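Local coordinates for protein deseasin MCP-01 (Pseudoalteromonas sp., PDB 3VV3) that probably cleaves peptide bonds in collagen, as a calcium-binding bacterial serine protease of the subtilisin family, at residues Leu223-Phe237 with Leu242-Ile254. Sequence-based numbering, arbitrary orientation.
Sequences LSIASTDSRDNMSSF and LTSVDMGAPGSGI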
ATOM      1  N   LEU A 223      -6.085  12.657  16.057  1.00  3.30           N
ATOM      2  CA  LEU A 223      -4.789  13.255  15.777  1.00  4.85           C
ATOM      3  C   LEU A 223      -4.347  12.743  14.406  1.00  3.66           C
ATOM      4  O   LEU A 223      -4.070  11.562  14.245  1.00  6.36           O
ATOM      5  CB  LEU A 223      -3.790  12.894  16.880  1.00  5.24           C
ATOM      6  CG  LEU A 223      -2.314  13.277  16.708  1.00  5.66           C
ATOM      7  CD1 LEU A 223      -2.152  14.755  16.380  1.00  6.48           C
ATOM      8  CD2 LEU A 223      -1.520  12.908  17.952  1.00  5.22           C
ATOM      9  N   SER A 224      -4.332  13.639  13.419  1.00  5.70           N
ATOM     10  CA  SER A 224      -4.161  13.272  12.010  1.00  6.57           C
ATOM     11  C   SER A 224      -2.734  13.504  11.573  1.00  5.69           C
ATOM     12  O   SER A 224      -2.199  14.603  11.752  1.00  7.56           O
ATOM     13  CB  SER A 224      -5.090  14.099  11.101  1.00 10.54           C
ATOM     14  OG  SER A 224      -6.443  13.842  11.396  1.00 23.59           O
ATOM     15  N   ILE A 225      -2.133  12.487  10.963  1.00  4.11           N
ATOM     16  CA  ILE A 225      -0.684  12.481  10.764  1.00  5.01           C
ATOM     17  C   ILE A 225      -0.255  12.435   9.294  1.00  6.42           C
ATOM     18  O   ILE A 225      -0.654  11.540   8.554  1.00  6.08           O
ATOM     19  CB  ILE A 225      -0.056  11.294  11.525  1.00  4.39           C
ATOM     20  CG1 ILE A 225      -0.434  11.363  13.016  1.00  4.31           C
ATOM     21  CG2 ILE A 225       1.451  11.260  11.322  1.00  6.38           C
ATOM     22  CD1 ILE A 225      -0.109  12.695  13.665  1.00  4.67           C
ATOM     23  N   ALA A 226       0.554  13.413   8.883  1.00  5.35           N
ATOM     24  CA  ALA A 226       1.191  13.395   7.566  1.00  4.34           C
ATOM     25  C   ALA A 226       2.521  12.671   7.682  1.00  6.02           C
ATOM     26  O   ALA A 226       3.059  12.506   8.788  1.00  5.52           O
ATOM     27  CB  ALA A 226       1.398  14.826   7.045  1.00  4.92           C
ATOM     28  N   SER A 227       3.069  12.262   6.540  1.00  4.25           N
ATOM     29  CA  SER A 227       4.319  11.517   6.510  1.00  5.72           C
ATOM     30  C   SER A 227       5.509  12.400   6.128  1.00  6.29           C
ATOM     31  O   SER A 227       5.398  13.270   5.266  1.00  5.90           O
ATOM     32  CB  SER A 227       4.208  10.354   5.516  1.00  6.03           C
ATOM     33  OG  SER A 227       5.454   9.688   5.379  1.00  4.88           O
ATOM     34  N   THR A 228       6.644  12.153   6.776  1.00  6.27           N
ATOM     35  CA  THR A 228       7.907  12.815   6.439  1.00  4.92           C
ATOM     36  C   THR A 228       8.963  11.792   6.037  1.00  6.58           C
ATOM     37  O   THR A 228       8.821  10.589   6.304  1.00  4.65           O
ATOM     38  CB  THR A 228       8.434  13.666   7.620  1.00  6.78           C
ATOM     39  OG1 THR A 228       8.692  12.823   8.756  1.00  7.05           O
ATOM     40  CG2 THR A 228       7.417  14.726   8.006  1.00  7.85           C
ATOM     41  N   ASP A 229      10.034  12.271   5.403  1.00  6.43           N
ATOM     42  CA  ASP A 229      11.088  11.391   4.922  1.00  6.79           C
ATOM     43  C   ASP A 229      12.436  11.639   5.607  1.00  6.63           C
ATOM     44  O   ASP A 229      12.544  12.440   6.544  1.00  7.63           O
ATOM     45  CB  ASP A 229      11.226  11.467   3.388  1.00  6.74           C
ATOM     46  CG  ASP A 229      11.735  12.825   2.898  1.00 10.88           C
ATOM     47  OD1 ASP A 229      12.375  13.563   3.678  1.00  9.60           O
ATOM     48  OD2 ASP A 229      11.490  13.150   1.712  1.00 11.49           O
ATOM     49  N   SER A 230      13.456  10.935   5.139  1.00  7.43           N
ATOM     50  CA  SER A 230      14.759  10.963   5.801  1.00  7.89           C
ATOM     51  C   SER A 230      15.501  12.292   5.629  1.00 12.10           C
ATOM     52  O   SER A 230      16.561  12.478   6.221  1.00  9.71           O
ATOM     53  CB  SER A 230      15.644   9.833   5.285  1.00  7.78           C
ATOM     54  OG  SER A 230      15.913  10.016   3.902  1.00  9.31           O
ATOM     55  N   ARG A 231      14.967  13.182   4.801  1.00  8.95           N
ATOM     56  CA  ARG A 231      15.526  14.528   4.652  1.00 10.32           C
ATOM     57  C   ARG A 231      14.669  15.553   5.399  1.00  9.96           C
ATOM     58  O   ARG A 231      14.876  16.761   5.278  1.00  9.67           O
ATOM     59  CB  ARG A 231      15.646  14.924   3.171  1.00 10.35           C
ATOM     60  CG  ARG A 231      16.724  14.176   2.399  1.00  9.37           C
ATOM     61  CD  ARG A 231      16.259  12.769   2.029  1.00 11.52           C
ATOM     62  NE  ARG A 231      15.341  12.770   0.891  1.00 10.49           N
ATOM     63  CZ  ARG A 231      14.462  11.804   0.640  1.00 13.24           C
ATOM     64  NH1 ARG A 231      14.354  10.778   1.471  1.00  9.03           N
ATOM     65  NH2 ARG A 231      13.674  11.880  -0.428  1.00 11.86           N
ATOM     66  N   ASP A 232      13.704  15.057   6.169  1.00  8.05           N
ATOM     67  CA  ASP A 232      12.720  15.908   6.838  1.00  7.69           C
ATOM     68  C   ASP A 232      11.820  16.692   5.874  1.00 11.77           C
ATOM     69  O   ASP A 232      11.195  17.671   6.281  1.00  9.22           O
ATOM     70  CB  ASP A 232      13.381  16.844   7.872  1.00  8.96           C
ATOM     71  CG  ASP A 232      13.161  16.384   9.314  1.00 13.16           C
ATOM     72  OD1 ASP A 232      12.389  15.426   9.541  1.00 10.09           O
ATOM     73  OD2 ASP A 232      13.779  16.973  10.230  1.00 13.22           O
ATOM     74  N   ASN A 233      11.737  16.261   4.610  1.00 10.52           N
ATOM     75  CA  ASN A 233      10.718  16.801   3.702  1.00  9.42           C
ATOM     76  C   ASN A 233       9.387  16.216   4.117  1.00 10.43           C
ATOM     77  O   ASN A 233       9.346  15.204   4.820  1.00  6.87           O
ATOM     78  CB  ASN A 233      10.906  16.340   2.250  1.00 11.30           C
ATOM     79  CG  ASN A 233      12.278  16.659   1.670  1.00 20.69           C
ATOM     80  OD1 ASN A 233      12.788  17.770   1.803  1.00 21.52           O
ATOM     81  ND2 ASN A 233      12.855  15.680   0.964  1.00 19.88           N
ATOM     82  N   MET A 234       8.296  16.811   3.653  1.00  8.86           N
ATOM     83  CA  MET A 234       7.043  16.068   3.668  1.00  8.08           C
ATOM     84  C   MET A 234       7.160  15.028   2.558  1.00  9.55           C
ATOM     85  O   MET A 234       7.578  15.339   1.438  1.00  8.79           O
ATOM     86  CB  MET A 234       5.836  16.978   3.441  1.00  8.97           C
ATOM     87  CG  MET A 234       4.514  16.217   3.425  1.00  9.26           C
ATOM     88  SD  MET A 234       3.061  17.289   3.466  1.00 14.77           S
ATOM     89  CE  MET A 234       3.080  17.957   1.805  1.00 14.33           C
ATOM     90  N   SER A 235       6.837  13.780   2.879  1.00  7.06           N
ATOM     91  CA  SER A 235       6.950  12.698   1.913  1.00  6.39           C
ATOM     92  C   SER A 235       6.182  13.084   0.666  1.00  5.71           C
ATOM     93  O   SER A 235       5.104  13.641   0.765  1.00  5.05           O
ATOM     94  CB  SER A 235       6.368  11.412   2.505  1.00  6.36           C
ATOM     95  OG  SER A 235       7.029  11.083   3.712  1.00  5.60           O
ATOM     96  N   SER A 236       6.730  12.792  -0.508  1.00  4.82           N
ATOM     97  CA  SER A 236       6.074  13.239  -1.739  1.00  8.03           C
ATOM     98  C   SER A 236       4.637  12.738  -1.885  1.00  8.17           C
ATOM     99  O   SER A 236       3.805  13.432  -2.462  1.00  8.91           O
ATOM    100  CB  SER A 236       6.902  12.890  -2.979  1.00 12.25           C
ATOM    101  OG  SER A 236       7.312  11.541  -2.946  1.00 10.26           O
ATOM    102  N   PHE A 237       4.357  11.546  -1.358  1.00  5.76           N
ATOM    103  CA  PHE A 237       3.017  10.965  -1.422  1.00  7.33           C
ATOM    104  C   PHE A 237       2.036  11.508  -0.383  1.00  5.65           C
ATOM    105  O   PHE A 237       0.836  11.289  -0.500  1.00  4.83           O
ATOM    106  CB  PHE A 237       3.085   9.435  -1.287  1.00  6.34           C
ATOM    107  CG  PHE A 237       3.795   8.968  -0.039  1.00  6.13           C
ATOM    108  CD1 PHE A 237       3.157   9.006   1.188  1.00  5.87           C
ATOM    109  CD2 PHE A 237       5.098   8.490  -0.103  1.00  8.23           C
ATOM    110  CE1 PHE A 237       3.802   8.590   2.345  1.00  5.68           C
ATOM    111  CE2 PHE A 237       5.764   8.056   1.058  1.00  6.29           C
ATOM    112  CZ  PHE A 237       5.111   8.110   2.283  1.00  5.37           C
ATOM    113  N   LEU A 242      -4.024  22.271   6.267  1.00  8.34           N
ATOM    114  CA  LEU A 242      -3.733  23.323   7.245  1.00 10.80           C
ATOM    115  C   LEU A 242      -4.576  23.192   8.519  1.00 10.73           C
ATOM    116  O   LEU A 242      -4.084  23.426   9.627  1.00 10.28           O
ATOM    117  CB  LEU A 242      -3.920  24.711   6.613  1.00 11.59           C
ATOM    118  CG  LEU A 242      -3.764  25.920   7.533  1.00 12.76           C
ATOM    119  CD1 LEU A 242      -2.352  26.008   8.104  1.00 11.35           C
ATOM    120  CD2 LEU A 242      -4.108  27.191   6.771  1.00 14.24           C
ATOM    121  N   THR A 243      -5.835  22.798   8.365  1.00  9.98           N
ATOM    122  CA  THR A 243      -6.713  22.640   9.519  1.00 10.45           C
ATOM    123  C   THR A 243      -7.074  21.181   9.791  1.00 10.03           C
ATOM    124  O   THR A 243      -7.441  20.831  10.919  1.00  9.64           O
ATOM    125  CB  THR A 243      -8.008  23.477   9.376  1.00 13.16           C
ATOM    126  OG1 THR A 243      -8.793  22.983   8.283  1.00 12.10           O
ATOM    127  CG2 THR A 243      -7.678  24.955   9.136  1.00 14.29           C
ATOM    128  N   SER A 244      -6.957  20.330   8.772  1.00  9.07           N
ATOM    129  CA  SER A 244      -7.437  18.949   8.883  1.00  7.46           C
ATOM    130  C   SER A 244      -6.334  17.917   9.145  1.00  7.79           C
ATOM    131  O   SER A 244      -6.623  16.743   9.402  1.00  8.40           O
ATOM    132  CB  SER A 244      -8.239  18.555   7.637  1.00  9.38           C
ATOM    133  OG  SER A 244      -7.401  18.479   6.498  1.00  9.24           O
ATOM    134  N   VAL A 245      -5.075  18.339   9.064  1.00  5.06           N
ATOM    135  CA  VAL A 245      -3.958  17.476   9.449  1.00  7.23           C
ATOM    136  C   VAL A 245      -3.122  18.212  10.498  1.00  8.01           C
ATOM    137  O   VAL A 245      -2.918  19.422  10.397  1.00  6.49           O
ATOM    138  CB  VAL A 245      -3.098  17.066   8.227  1.00  7.00           C
ATOM    139  CG1 VAL A 245      -1.945  16.143   8.655  1.00  5.40           C
ATOM    140  CG2 VAL A 245      -3.972  16.375   7.180  1.00  5.10           C
ATOM    141  N   ASP A 246      -2.637  17.490  11.502  1.00  6.36           N
ATOM    142  CA  ASP A 246      -2.075  18.147  12.684  1.00  4.77           C
ATOM    143  C   ASP A 246      -0.556  18.285  12.701  1.00  7.58           C
ATOM    144  O   ASP A 246      -0.027  19.312  13.129  1.00  7.88           O
ATOM    145  CB  ASP A 246      -2.542  17.409  13.942  1.00  6.32           C
ATOM    146  CG  ASP A 246      -4.045  17.411  14.078  1.00  8.27           C
ATOM    147  OD1 ASP A 246      -4.635  18.513  13.978  1.00  7.95           O
ATOM    148  OD2 ASP A 246      -4.634  16.322  14.281  1.00  8.73           O
ATOM    149  N   MET A 247       0.143  17.243  12.262  1.00  5.48           N
ATOM    150  CA  MET A 247       1.602  17.207  12.351  1.00  7.33           C
ATOM    151  C   MET A 247       2.130  16.075  11.481  1.00  7.73           C
ATOM    152  O   MET A 247       1.349  15.340  10.888  1.00  6.40           O
ATOM    153  CB  MET A 247       2.045  17.002  13.803  1.00  7.36           C
ATOM    154  CG  MET A 247       1.549  15.684  14.407  1.00  7.01           C
ATOM    155  SD  MET A 247       2.104  15.452  16.113  1.00  8.15           S
ATOM    156  CE  MET A 247       3.876  15.295  15.885  1.00 12.21           C
ATOM    157  N   GLY A 248       3.449  15.927  11.417  1.00  5.18           N
ATOM    158  CA  GLY A 248       4.045  14.872  10.614  1.00  6.41           C
ATOM    159  C   GLY A 248       4.937  13.951  11.424  1.00  5.87           C
ATOM    160  O   GLY A 248       5.334  14.291  12.534  1.00  5.96           O
ATOM    161  N   ALA A 249       5.242  12.782  10.869  1.00  4.83           N
ATOM    162  CA  ALA A 249       6.175  11.837  11.478  1.00  4.27           C
ATOM    163  C   ALA A 249       6.741  10.945  10.370  1.00  5.39           C
ATOM    164  O   ALA A 249       6.167  10.871   9.281  1.00  5.54           O
ATOM    165  CB  ALA A 249       5.481  10.994  12.561  1.00  5.62           C
ATOM    166  N   PRO A 250       7.861  10.264  10.638  1.00  5.69           N
ATOM    167  CA  PRO A 250       8.496   9.450   9.595  1.00  5.07           C
ATOM    168  C   PRO A 250       7.583   8.361   9.008  1.00  4.88           C
ATOM    169  O   PRO A 250       7.049   7.507   9.739  1.00  5.93           O
ATOM    170  CB  PRO A 250       9.687   8.816  10.326  1.00  7.71           C
ATOM    171  CG  PRO A 250      10.023   9.806  11.385  1.00  5.92           C
ATOM    172  CD  PRO A 250       8.679  10.317  11.863  1.00  5.88           C
ATOM    173  N   GLY A 251       7.433   8.377   7.687  1.00  5.77           N
ATOM    174  CA  GLY A 251       6.637   7.363   7.012  1.00  5.40           C
ATOM    175  C   GLY A 251       7.218   6.872   5.695  1.00  5.97           C
ATOM    176  O   GLY A 251       6.645   5.991   5.062  1.00  6.73           O
ATOM    177  N   SER A 252       8.348   7.449   5.279  1.00  5.73           N
ATOM    178  CA  SER A 252       9.004   7.041   4.031  1.00  5.51           C
ATOM    179  C   SER A 252      10.087   5.999   4.297  1.00  5.65           C
ATOM    180  O   SER A 252      11.079   6.287   4.975  1.00  7.24           O
ATOM    181  CB  SER A 252       9.646   8.250   3.331  1.00  6.33           C
ATOM    182  OG  SER A 252       8.672   9.177   2.892  1.00  6.63           O
ATOM    183  N   GLY A 253       9.902   4.798   3.755  1.00  5.34           N
ATOM    184  CA  GLY A 253      10.904   3.749   3.867  1.00  6.82           C
ATOM    185  C   GLY A 253      11.095   3.276   5.296  1.00  5.57           C
ATOM    186  O   GLY A 253      12.195   3.359   5.857  1.00  7.37           O
ATOM    187  N   ILE A 254      10.015   2.779   5.892  1.00  5.50           N
ATOM    188  CA  ILE A 254      10.051   2.326   7.281  1.00  4.69           C
ATOM    189  C   ILE A 254      10.145   0.799   7.367  1.00  6.16           C
ATOM    190  O   ILE A 254       9.252   0.073   6.916  1.00  5.89           O
ATOM    191  CB  ILE A 254       8.813   2.820   8.069  1.00  6.45           C
ATOM    192  CG1 ILE A 254       8.663   4.348   7.961  1.00  6.48           C
ATOM    193  CG2 ILE A 254       8.882   2.345   9.533  1.00  6.45           C
ATOM    194  CD1 ILE A 254       9.875   5.141   8.423  1.00  8.15           C
TER
HETATM  195  O   HOH W   1      13.038   8.279   3.839  1.00  7.91           O
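Strands 222-228 and 247-250 pair in parallel, as Ala226 N to Met247 O (2.9 Å) and Ala249 N to Ala226 O (3.0 Å) establish. Where the pairing begins, Asp246 grips Ser224 twice: its N donates to Ser224 O, while OD2 takes Ser224 N at 2.8 Å in a nearly straight bond (173°) on the anti side, tilted out of the carboxylate plane. Packing is tightest on the face of Ile225 and Met247, which lie side by side; Met247 CG, set between its backbone N and carbonyl carbon (chi1 61°), meets Ile225 CD1 at just 3.5 Å. Farther along, Ser235 OG joins Ser252 OG (2.6 Å) and Ser227 OG in a buried hydroxyl chain. Contact with 242-254 thins at the Asp229-Asp232 turn, partly exposed at Arg231 and Asp232; Asp141 of the second subunit salt-bridges Arg231 there, and a water links Ser230 N to Ser252 O. Asp229 OD1 accepts Arg231 N, an Asx turn, and Asn233 N from opposite faces of its carboxylate plane; an alanine here would probably leave both amides without this acceptor and Asn233 ND2 without OD2. Strand 247-250 ends the seven-stranded parallel subtilisin sheet, with 195-199 flanking 222-228 across from it, and Val276 of helix 269-284 packs on Ile225 and Ala249.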